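Local atomic coordinates of replication protein B (Plasmid RSF1010, PDB entry 3H20), a protein that acts as a primase, making short primers on single-stranded DNA to start replication of its plasmid, which copies itself in leading-strand mode. Residues Ala95-Thr100 with Leu168-Gly173; Leu75-Ser80 with Asn104-Val109; Ala263-Ser268 with Asp281-Thr286. All blocks are in the same frame, centred on the assembly; numbering follows the deposited sequence.

From the N terminus, 75-80 comes first and pairs with 104-109 in contact 2, closing a loop that holds helix 81-89 and strand 96-99. Contact 1 starts inside that loop, at 95-100, and ends outside it at 168-173, so the two cross along the chain. In space they build one antiparallel sheet in the order 73-79, 104-110, 96-99, 167-170: Val98 O lies 2.8 Å from Gln106 N where the inner strands meet. Contact 3 follows in series and joins helices 257-267 and 279-291 of the C-terminal helical domain. Its centre is about 74 Å from contact 1 and 66 Å from contact 2, beyond the long helix 179-206.

Contact 1: residues Ala95-Thr100 with Leu168-Gly173; sequences ALVVET and LRESKG
Val97 O is gripped by two successive backbone N-H groups of the facing strand, Arg169 N at 2.8 Å and, weakly, Glu170 N at 3.5 Å. That is a classic beta bulge, with Arg169 and Glu170 both opposite Val97, and it lies between strand 96-99 and strand 167-170, at one border of a four-stranded antiparallel sheet. The pairing is completed by Val97 N, which bonds to Glu170 O at 2.9 Å. Past the strand end Gly173 N bonds to Ala95 O.

On the face carrying Val97 and Glu170, a salt bridge spans the strands. Arg169 NE meets Glu99 OE1 at 2.7 Å, nearly in line with the carboxylate C-O bond, and Arg169 NH2 adds a weak bond to Glu99 OE1 at 2.9 Å. Both N-H groups share the single oxygen OE1, and the carboxylate and guanidinium planes are 50° apart; Glu99 OE2 goes to Lys103 N. In Arg169, chi1 (-69°, CG beside the backbone N) sets CG alongside Glu99 CB, and the bend at chi2 (-48°) then directs CD and the guanidinium toward Glu99 OE1. With an alanine here in place of Glu99, the Arg169 guanidinium would probably lose its carboxylate and be set free to turn, and Lys103 N would lose an acceptor. Beside this pair, Glu170 CG packs closely on Val97 CG2 at 3.4 Å, while the Glu170 carboxylate forms a salt bridge with Lys88.

On the face carrying Val98 and Leu168, helix 6-17 packs against the strands, with Arg12 touching Leu168 and Met17 touching Leu96. There a single methyl, Leu168 CD1, serves two neighbours of the other strand, lying 3.9 Å from Val98 CG2 and 4.2 Å from Leu96 CD1.

Contact 2: residues Leu75-Ser80 with Asn104-Val109; sequences LVDDLS and NYQAWV
Leu75 lays its CD1 methyl over one face of the Trp108 indole, 3.9 Å from the centroid of the five-membered ring, a CH-pi contact. With CG anti to the backbone N (chi1 180°), the methyl reaches that ring while Leu75 CB sits by Trp108 CZ3 of the six-membered one. Val76 then makes an antiparallel hydrogen-bonded pair with Ala107: its N bonds to Ala107 O at 2.8 Å, and Ala107 N returns to Val76 O at 2.9 Å.

Asp77 runs side by side with Gln106. Gln106 NE2 gives a 3.0 Å bond to Asp77 OD1, in its own amide plane but from above the carboxylate. The other end of each polar group is held as well: Asp77 OD2 by Ser137 OG, and the amide oxygen Gln106 OE1 by Arg145 N. Asp78 adopts a left-handed backbone conformation (phi 66°), as the first position of a G1 bulge does, and a water sits 2.6 Å from both Asp78 OD1 and Asn104 OD1.

Leu79 restores the pairing through bonds to Tyr105 in both directions, and its CD1 packs 3.9 Å from Ala107 CB. Ser80 caps the start of helix 81-89. With Asp78 and Leu79 both facing Tyr105, this is a G1 beta bulge in an outer strand, and Gln106 links the sheet to Arg145 of the diphosphate pocket.

Contact 3: residues Ala263-Ser268 with Asp281-Thr286; sequences AMAEAS and DYIERT
Tyr282 presents the CE2 corner of its ring to residues 263-268: Met264 CE comes in obliquely at 3.6 Å from Tyr282 CE2, and Ser268 OG stands at the ring edge, 4.4 Å from Tyr282 CE2. One face of the ring carries Thr286 OG1 of its own helix, 3.5 Å above the plane and toward the rim. The phenol OH and Ser268 OG both bond to Asp243 OD2, so one carboxylate oxygen ties the two side-chain ends together.

Met264 does most of the bridging. Its chain is straight as far as SD and then bends (chi3 65°), which turns the terminal methyl into the corner between Tyr282, Ile283 and Thr286. There Met264 CE lies 3.9 Å from Thr286 CG2, and its sulfur rests against the same methyl. The Met264 and Tyr282 side chains cross at about a right angle.

Thr286 is held by a bond from its OG1 to Tyr282 O at 2.9 Å, which together with chi1 (-66°) fixes the rotation of its side chain; OG1, CB and CG2 all touch Met264 CE. Tyr282 O takes Thr286 OG1 and Thr286 N from opposite faces of its plane. On the more exposed side, Ile283 CD1 touches Ala265 CB at 4.1 Å.

The contact is side-chain packing between helices 257-267 and 279-291, with short-segment axes 10.5 Å apart and running at 136° to each other. Helix 269-272 lies between them in the chain and touches Tyr282 and Ile283 through Leu271. Helix 239-252 packs against Met264, Tyr282 and Thr286, and helix 220-234 touches Ala267 and Ser268, as part of the C-terminal helical bundle.

Contact 1: residues Ala95-Thr100 with Leu168-Gly173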
loop_
_atom_site.group_PDB
_atom_site.type_symbol
_atom_site.label_atom_id
_atom_site.label_comp_id
_atom_site.label_asym_id
_atom_site.label_seq_id
_atom_site.Cartn_x
_atom_site.Cartn_y
_atom_site.Cartn_z
ATOM N N ALA A 95 -5.048 18.714 -16.748
ATOM C CA ALA A 95 -3.922 19.290 -17.473
ATOM C C ALA A 95 -3.766 18.653 -18.848
ATOM O O ALA A 95 -3.262 19.279 -19.781
ATOM C CB ALA A 95 -2.640 19.138 -16.667
ATOM N N LEU A 96 -4.201 17.403 -18.969
ATOM C CA LEU A 96 -4.384 16.777 -20.273
ATOM C C LEU A 96 -5.360 15.608 -20.192
ATOM O O LEU A 96 -5.540 15.010 -19.131
ATOM C CB LEU A 96 -3.041 16.303 -20.833
ATOM C CG LEU A 96 -2.236 15.349 -19.948
ATOM C CD1 LEU A 96 -1.508 14.316 -20.794
ATOM C CD2 LEU A 96 -1.259 16.122 -19.077
ATOM N N VAL A 97 -5.987 15.288 -21.319
ATOM C CA VAL A 97 -6.909 14.147 -21.392
ATOM C C VAL A 97 -6.476 13.229 -22.533
ATOM O O VAL A 97 -6.208 13.692 -23.645
ATOM C CB VAL A 97 -8.380 14.614 -21.625
ATOM C CG1 VAL A 97 -9.347 13.410 -21.770
ATOM C CG2 VAL A 97 -8.855 15.522 -20.485
ATOM N N VAL A 98 -6.428 11.927 -22.243
ATOM C CA VAL A 98 -6.071 10.903 -23.214
ATOM C C VAL A 98 -7.226 9.898 -23.346
ATOM O O VAL A 98 -7.735 9.378 -22.343
ATOM C CB VAL A 98 -4.740 10.201 -22.802
ATOM C CG1 VAL A 98 -4.505 8.914 -23.602
ATOM C CG2 VAL A 98 -3.527 11.168 -22.963
ATOM N N GLU A 99 -7.656 9.650 -24.580
ATOM C CA GLU A 99 -8.655 8.615 -24.860
ATOM C C GLU A 99 -7.914 7.304 -25.129
ATOM O O GLU A 99 -7.190 7.181 -26.117
ATOM C CB GLU A 99 -9.528 9.006 -26.056
ATOM C CG GLU A 99 -10.758 8.084 -26.296
ATOM C CD GLU A 99 -11.810 8.717 -27.219
ATOM O OE1 GLU A 99 -11.475 9.686 -27.936
ATOM O OE2 GLU A 99 -12.973 8.236 -27.243
ATOM N N THR A 100 -8.090 6.334 -24.240
ATOM C CA THR A 100 -7.333 5.075 -24.286
ATOM C C THR A 100 -7.990 4.036 -25.181
ATOM O O THR A 100 -7.316 3.193 -25.789
ATOM C CB THR A 100 -7.157 4.498 -22.864
ATOM O OG1 THR A 100 -8.442 4.335 -22.261
ATOM C CG2 THR A 100 -6.317 5.434 -22.006
ATOM N N LEU A 168 -4.650 11.971 -27.929
ATOM C CA LEU A 168 -4.588 13.138 -27.042
ATOM C C LEU A 168 -5.762 14.068 -27.341
ATOM O O LEU A 168 -5.806 14.687 -28.396
ATOM C CB LEU A 168 -3.267 13.903 -27.221
ATOM C CG LEU A 168 -2.985 15.043 -26.233
ATOM C CD1 LEU A 168 -2.738 14.510 -24.819
ATOM C CD2 LEU A 168 -1.781 15.863 -26.728
ATOM N N ARG A 169 -6.694 14.178 -26.401
ATOM C CA ARG A 169 -7.953 14.916 -26.627
ATOM C C ARG A 169 -7.895 16.385 -26.200
ATOM O O ARG A 169 -8.535 17.247 -26.811
ATOM C CB ARG A 169 -9.129 14.201 -25.938
ATOM C CG ARG A 169 -9.499 12.868 -26.585
ATOM C CD ARG A 169 -9.600 13.023 -28.100
ATOM N NE ARG A 169 -10.497 12.056 -28.714
ATOM C CZ ARG A 169 -10.667 11.908 -30.027
ATOM N NH1 ARG A 169 -9.982 12.666 -30.883
ATOM N NH2 ARG A 169 -11.531 11.000 -30.489
ATOM N N GLU A 170 -7.155 16.657 -25.134
ATOM C CA GLU A 170 -6.870 18.042 -24.727
ATOM C C GLU A 170 -5.553 18.106 -23.954
ATOM O O GLU A 170 -5.081 17.089 -23.441
ATOM C CB GLU A 170 -8.045 18.700 -23.983
ATOM C CG GLU A 170 -8.385 18.154 -22.644
ATOM C CD GLU A 170 -9.490 18.969 -21.972
ATOM O OE1 GLU A 170 -10.683 18.675 -22.232
ATOM O OE2 GLU A 170 -9.159 19.907 -21.205
ATOM N N SER A 171 -4.947 19.288 -23.911
ATOM C CA SER A 171 -3.578 19.412 -23.404
ATOM C C SER A 171 -3.249 20.844 -22.980
ATOM O O SER A 171 -2.209 21.393 -23.361
ATOM C CB SER A 171 -2.583 18.898 -24.464
ATOM O OG SER A 171 -2.666 19.659 -25.653
ATOM N N LYS A 172 -4.141 21.435 -22.190
ATOM C CA LYS A 172 -4.007 22.825 -21.739
ATOM C C LYS A 172 -2.800 23.052 -20.832
ATOM O O LYS A 172 -2.175 24.109 -20.902
ATOM C CB LYS A 172 -5.272 23.286 -21.027
ATOM C CG LYS A 172 -6.465 23.538 -21.942
ATOM C CD LYS A 172 -7.733 23.727 -21.115
ATOM C CE LYS A 172 -8.936 23.990 -22.006
ATOM N NZ LYS A 172 -10.164 24.236 -21.182
ATOM N N GLY A 173 -2.502 22.078 -19.969
ATOM C CA GLY A 173 -1.274 22.104 -19.154
ATOM C C GLY A 173 -1.324 22.982 -17.907
ATOM O O GLY A 173 -0.312 23.145 -17.212
#

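Contact 2: residues Leu75-Ser80 with Asn104-Val109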
loop_
_atom_site.group_PDB
_atom_site.type_symbol
_atom_site.label_atom_id
_atom_site.label_comp_id
_atom_site.label_asym_id
_atom_site.label_seq_id
_atom_site.Cartn_x
_atom_site.Cartn_y
_atom_site.Cartn_z
ATOM N N LEU A 75 -2.536 11.153 -11.918
ATOM C CA LEU A 75 -3.327 10.371 -12.891
ATOM C C LEU A 75 -4.682 9.913 -12.341
ATOM O O LEU A 75 -4.754 9.342 -11.241
ATOM C CB LEU A 75 -2.542 9.127 -13.360
ATOM C CG LEU A 75 -3.222 8.193 -14.378
ATOM C CD1 LEU A 75 -3.382 8.878 -15.729
ATOM C CD2 LEU A 75 -2.463 6.870 -14.553
ATOM N N VAL A 76 -5.736 10.133 -13.137
ATOM C CA VAL A 76 -7.088 9.614 -12.870
ATOM C C VAL A 76 -7.537 8.734 -14.058
ATOM O O VAL A 76 -7.631 9.211 -15.194
ATOM C CB VAL A 76 -8.109 10.769 -12.643
ATOM C CG1 VAL A 76 -9.405 10.227 -12.048
ATOM C CG2 VAL A 76 -7.529 11.835 -11.718
ATOM N N ASP A 77 -7.815 7.458 -13.780
ATOM C CA ASP A 77 -7.970 6.416 -14.804
ATOM C C ASP A 77 -9.436 5.952 -14.931
ATOM O O ASP A 77 -10.192 6.030 -13.961
ATOM C CB ASP A 77 -7.080 5.225 -14.404
ATOM C CG ASP A 77 -6.801 4.265 -15.552
ATOM O OD1 ASP A 77 -6.967 4.650 -16.727
ATOM O OD2 ASP A 77 -6.417 3.110 -15.262
ATOM N N ASP A 78 -9.825 5.489 -16.123
ATOM C CA ASP A 78 -11.144 4.863 -16.384
ATOM C C ASP A 78 -12.325 5.842 -16.229
ATOM O O ASP A 78 -13.308 5.542 -15.558
ATOM C CB ASP A 78 -11.338 3.586 -15.527
ATOM C CG ASP A 78 -12.368 2.602 -16.112
ATOM O OD1 ASP A 78 -12.524 2.515 -17.355
ATOM O OD2 ASP A 78 -13.006 1.867 -15.322
ATOM N N LEU A 79 -12.222 7.001 -16.880
ATOM C CA LEU A 79 -13.246 8.053 -16.824
ATOM C C LEU A 79 -14.122 8.091 -18.084
ATOM O O LEU A 79 -13.645 7.816 -19.181
ATOM C CB LEU A 79 -12.573 9.431 -16.651
ATOM C CG LEU A 79 -11.786 9.700 -15.358
ATOM C CD1 LEU A 79 -10.848 10.882 -15.554
ATOM C CD2 LEU A 79 -12.725 9.932 -14.168
ATOM N N SER A 80 -15.395 8.453 -17.914
ATOM C CA SER A 80 -16.311 8.696 -19.027
ATOM C C SER A 80 -16.268 10.188 -19.367
ATOM O O SER A 80 -15.705 10.987 -18.603
ATOM C CB SER A 80 -17.729 8.307 -18.624
ATOM O OG SER A 80 -18.258 9.285 -17.757
ATOM N N ASN A 104 -13.524 5.927 -23.428
ATOM C CA ASN A 104 -12.753 5.646 -22.213
ATOM C C ASN A 104 -11.544 6.576 -22.111
ATOM O O ASN A 104 -10.725 6.647 -23.037
ATOM C CB ASN A 104 -12.284 4.180 -22.198
ATOM C CG ASN A 104 -13.429 3.195 -22.074
ATOM O OD1 ASN A 104 -14.258 3.300 -21.171
ATOM N ND2 ASN A 104 -13.480 2.224 -22.977
ATOM N N TYR A 105 -11.443 7.297 -20.995
ATOM C CA TYR A 105 -10.442 8.370 -20.843
ATOM C C TYR A 105 -9.564 8.269 -19.595
ATOM O O TYR A 105 -9.956 7.689 -18.573
ATOM C CB TYR A 105 -11.118 9.759 -20.851
ATOM C CG TYR A 105 -12.002 10.022 -22.058
ATOM C CD1 TYR A 105 -11.475 10.581 -23.228
ATOM C CD2 TYR A 105 -13.360 9.729 -22.024
ATOM C CE1 TYR A 105 -12.282 10.824 -24.341
ATOM C CE2 TYR A 105 -14.181 9.965 -23.135
ATOM C CZ TYR A 105 -13.626 10.509 -24.289
ATOM O OH TYR A 105 -14.422 10.751 -25.380
ATOM N N GLN A 106 -8.376 8.858 -19.709
ATOM C CA GLN A 106 -7.484 9.149 -18.592
ATOM C C GLN A 106 -7.291 10.651 -18.508
ATOM O O GLN A 106 -7.219 11.337 -19.542
ATOM C CB GLN A 106 -6.094 8.520 -18.840
ATOM C CG GLN A 106 -6.059 7.042 -18.563
ATOM C CD GLN A 106 -4.739 6.387 -18.899
ATOM O OE1 GLN A 106 -3.869 6.981 -19.543
ATOM N NE2 GLN A 106 -4.587 5.148 -18.469
ATOM N N ALA A 107 -7.186 11.173 -17.291
ATOM C CA ALA A 107 -6.815 12.577 -17.106
ATOM C C ALA A 107 -5.602 12.697 -16.181
ATOM O O ALA A 107 -5.485 11.943 -15.215
ATOM C CB ALA A 107 -8.002 13.375 -16.541
ATOM N N TRP A 108 -4.701 13.629 -16.485
ATOM C CA TRP A 108 -3.663 14.025 -15.549
ATOM C C TRP A 108 -4.079 15.384 -14.996
ATOM O O TRP A 108 -4.330 16.316 -15.758
ATOM C CB TRP A 108 -2.297 14.153 -16.237
ATOM C CG TRP A 108 -1.701 12.834 -16.752
ATOM C CD1 TRP A 108 -1.896 12.277 -17.977
ATOM C CD2 TRP A 108 -0.790 11.967 -16.060
ATOM N NE1 TRP A 108 -1.186 11.101 -18.094
ATOM C CE2 TRP A 108 -0.487 10.894 -16.936
ATOM C CE3 TRP A 108 -0.202 11.990 -14.792
ATOM C CZ2 TRP A 108 0.377 9.855 -16.581
ATOM C CZ3 TRP A 108 0.651 10.945 -14.435
ATOM C CH2 TRP A 108 0.926 9.893 -15.328
ATOM N N VAL A 109 -4.181 15.486 -13.674
ATOM C CA VAL A 109 -4.547 16.751 -13.013
ATOM C C VAL A 109 -3.290 17.322 -12.342
ATOM O O VAL A 109 -2.640 16.625 -11.547
ATOM C CB VAL A 109 -5.657 16.529 -11.949
ATOM C CG1 VAL A 109 -6.028 17.843 -11.216
ATOM C CG2 VAL A 109 -6.906 15.880 -12.567
HETATM O O HOH W 1 -9.074 4.904 -19.502
HETATM O O HOH W 2 -13.210 4.422 -19.042
#

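Contact 3: residues Ala263-Ser268 with Asp281-Thr286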
loop_
_atom_site.group_PDB
_atom_site.type_symbol
_atom_site.label_atom_id
_atom_site.label_comp_id
_atom_site.label_asym_id
_atom_site.label_seq_id
_atom_site.Cartn_x
_atom_site.Cartn_y
_atom_site.Cartn_z
ATOM N N ALA A 263 11.066 -19.125 33.266
ATOM C CA ALA A 263 10.201 -17.960 33.460
ATOM C C ALA A 263 9.607 -17.927 34.869
ATOM O O ALA A 263 9.563 -16.870 35.509
ATOM C CB ALA A 263 9.091 -17.939 32.410
ATOM N N MET A 264 9.155 -19.087 35.340
ATOM C CA MET A 264 8.625 -19.233 36.697
ATOM C C MET A 264 9.714 -18.956 37.731
ATOM O O MET A 264 9.479 -18.247 38.707
ATOM C CB MET A 264 8.038 -20.632 36.912
ATOM C CG MET A 264 6.685 -20.865 36.237
ATOM S SD MET A 264 6.025 -22.536 36.437
ATOM C CE MET A 264 5.740 -22.617 38.201
ATOM N N ALA A 265 10.903 -19.509 37.494
ATOM C CA ALA A 265 12.048 -19.336 38.387
ATOM C C ALA A 265 12.383 -17.863 38.611
ATOM O O ALA A 265 12.802 -17.476 39.703
ATOM C CB ALA A 265 13.256 -20.087 37.856
ATOM N N GLU A 266 12.178 -17.046 37.578
ATOM C CA GLU A 266 12.530 -15.626 37.617
ATOM C C GLU A 266 11.424 -14.739 38.192
ATOM O O GLU A 266 11.716 -13.794 38.924
ATOM C CB GLU A 266 12.899 -15.138 36.210
ATOM C CG GLU A 266 13.541 -13.751 36.159
ATOM C CD GLU A 266 14.964 -13.734 36.698
ATOM O OE1 GLU A 266 15.675 -14.752 36.540
ATOM O OE2 GLU A 266 15.375 -12.702 37.276
ATOM N N ALA A 267 10.166 -15.050 37.871
ATOM C CA ALA A 267 9.064 -14.105 38.085
ATOM C C ALA A 267 7.870 -14.578 38.931
ATOM O O ALA A 267 7.011 -13.767 39.271
ATOM C CB ALA A 267 8.570 -13.563 36.729
ATOM N N SER A 268 7.808 -15.868 39.267
ATOM C CA SER A 268 6.663 -16.411 40.015
ATOM C C SER A 268 6.644 -16.015 41.487
ATOM O O SER A 268 7.569 -16.352 42.227
ATOM C CB SER A 268 6.593 -17.940 39.904
ATOM O OG SER A 268 5.615 -18.463 40.794
ATOM N N ASP A 281 11.100 -28.609 42.464
ATOM C CA ASP A 281 10.004 -29.582 42.497
ATOM C C ASP A 281 8.654 -28.967 42.126
ATOM O O ASP A 281 7.865 -29.583 41.402
ATOM C CB ASP A 281 9.912 -30.246 43.872
ATOM N N TYR A 282 8.393 -27.762 42.631
ATOM C CA TYR A 282 7.140 -27.064 42.344
ATOM C C TYR A 282 7.013 -26.738 40.855
ATOM O O TYR A 282 5.953 -26.960 40.268
ATOM C CB TYR A 282 6.980 -25.807 43.213
ATOM C CG TYR A 282 5.881 -24.876 42.738
ATOM C CD1 TYR A 282 4.535 -25.239 42.841
ATOM C CD2 TYR A 282 6.188 -23.639 42.178
ATOM C CE1 TYR A 282 3.525 -24.393 42.390
ATOM C CE2 TYR A 282 5.185 -22.782 41.731
ATOM C CZ TYR A 282 3.858 -23.165 41.842
ATOM O OH TYR A 282 2.868 -22.324 41.393
ATOM N N ILE A 283 8.094 -26.232 40.256
ATOM C CA ILE A 283 8.141 -25.949 38.810
ATOM C C ILE A 283 7.899 -27.218 37.975
ATOM O O ILE A 283 7.051 -27.224 37.078
ATOM C CB ILE A 283 9.493 -25.311 38.388
ATOM C CG1 ILE A 283 9.669 -23.927 39.019
ATOM C CG2 ILE A 283 9.594 -25.206 36.867
ATOM C CD1 ILE A 283 11.096 -23.376 38.938
ATOM N N GLU A 284 8.649 -28.278 38.282
ATOM C CA GLU A 284 8.566 -29.558 37.574
ATOM C C GLU A 284 7.150 -30.130 37.602
ATOM O O GLU A 284 6.645 -30.594 36.583
ATOM C CB GLU A 284 9.578 -30.558 38.174
ATOM C CG GLU A 284 9.255 -32.052 37.963
ATOM C CD GLU A 284 9.678 -32.594 36.600
ATOM O OE1 GLU A 284 10.872 -32.487 36.246
ATOM O OE2 GLU A 284 8.817 -33.156 35.890
ATOM N N ARG A 285 6.520 -30.088 38.773
ATOM C CA ARG A 285 5.162 -30.598 38.941
ATOM C C ARG A 285 4.143 -29.734 38.195
ATOM O O ARG A 285 3.240 -30.261 37.533
ATOM C CB ARG A 285 4.817 -30.710 40.429
ATOM C CG ARG A 285 3.484 -31.387 40.725
ATOM C CD ARG A 285 3.443 -32.013 42.125
ATOM N NE ARG A 285 4.026 -31.153 43.159
ATOM C CZ ARG A 285 3.432 -30.084 43.688
ATOM N NH1 ARG A 285 2.222 -29.711 43.285
ATOM N NH2 ARG A 285 4.062 -29.374 44.614
ATOM N N THR A 286 4.294 -28.416 38.290
ATOM C CA THR A 286 3.439 -27.492 37.538
ATOM C C THR A 286 3.515 -27.792 36.049
ATOM O O THR A 286 2.484 -27.931 35.383
ATOM C CB THR A 286 3.816 -26.014 37.797
ATOM O OG1 THR A 286 3.546 -25.691 39.164
ATOM C CG2 THR A 286 3.006 -25.069 36.891
#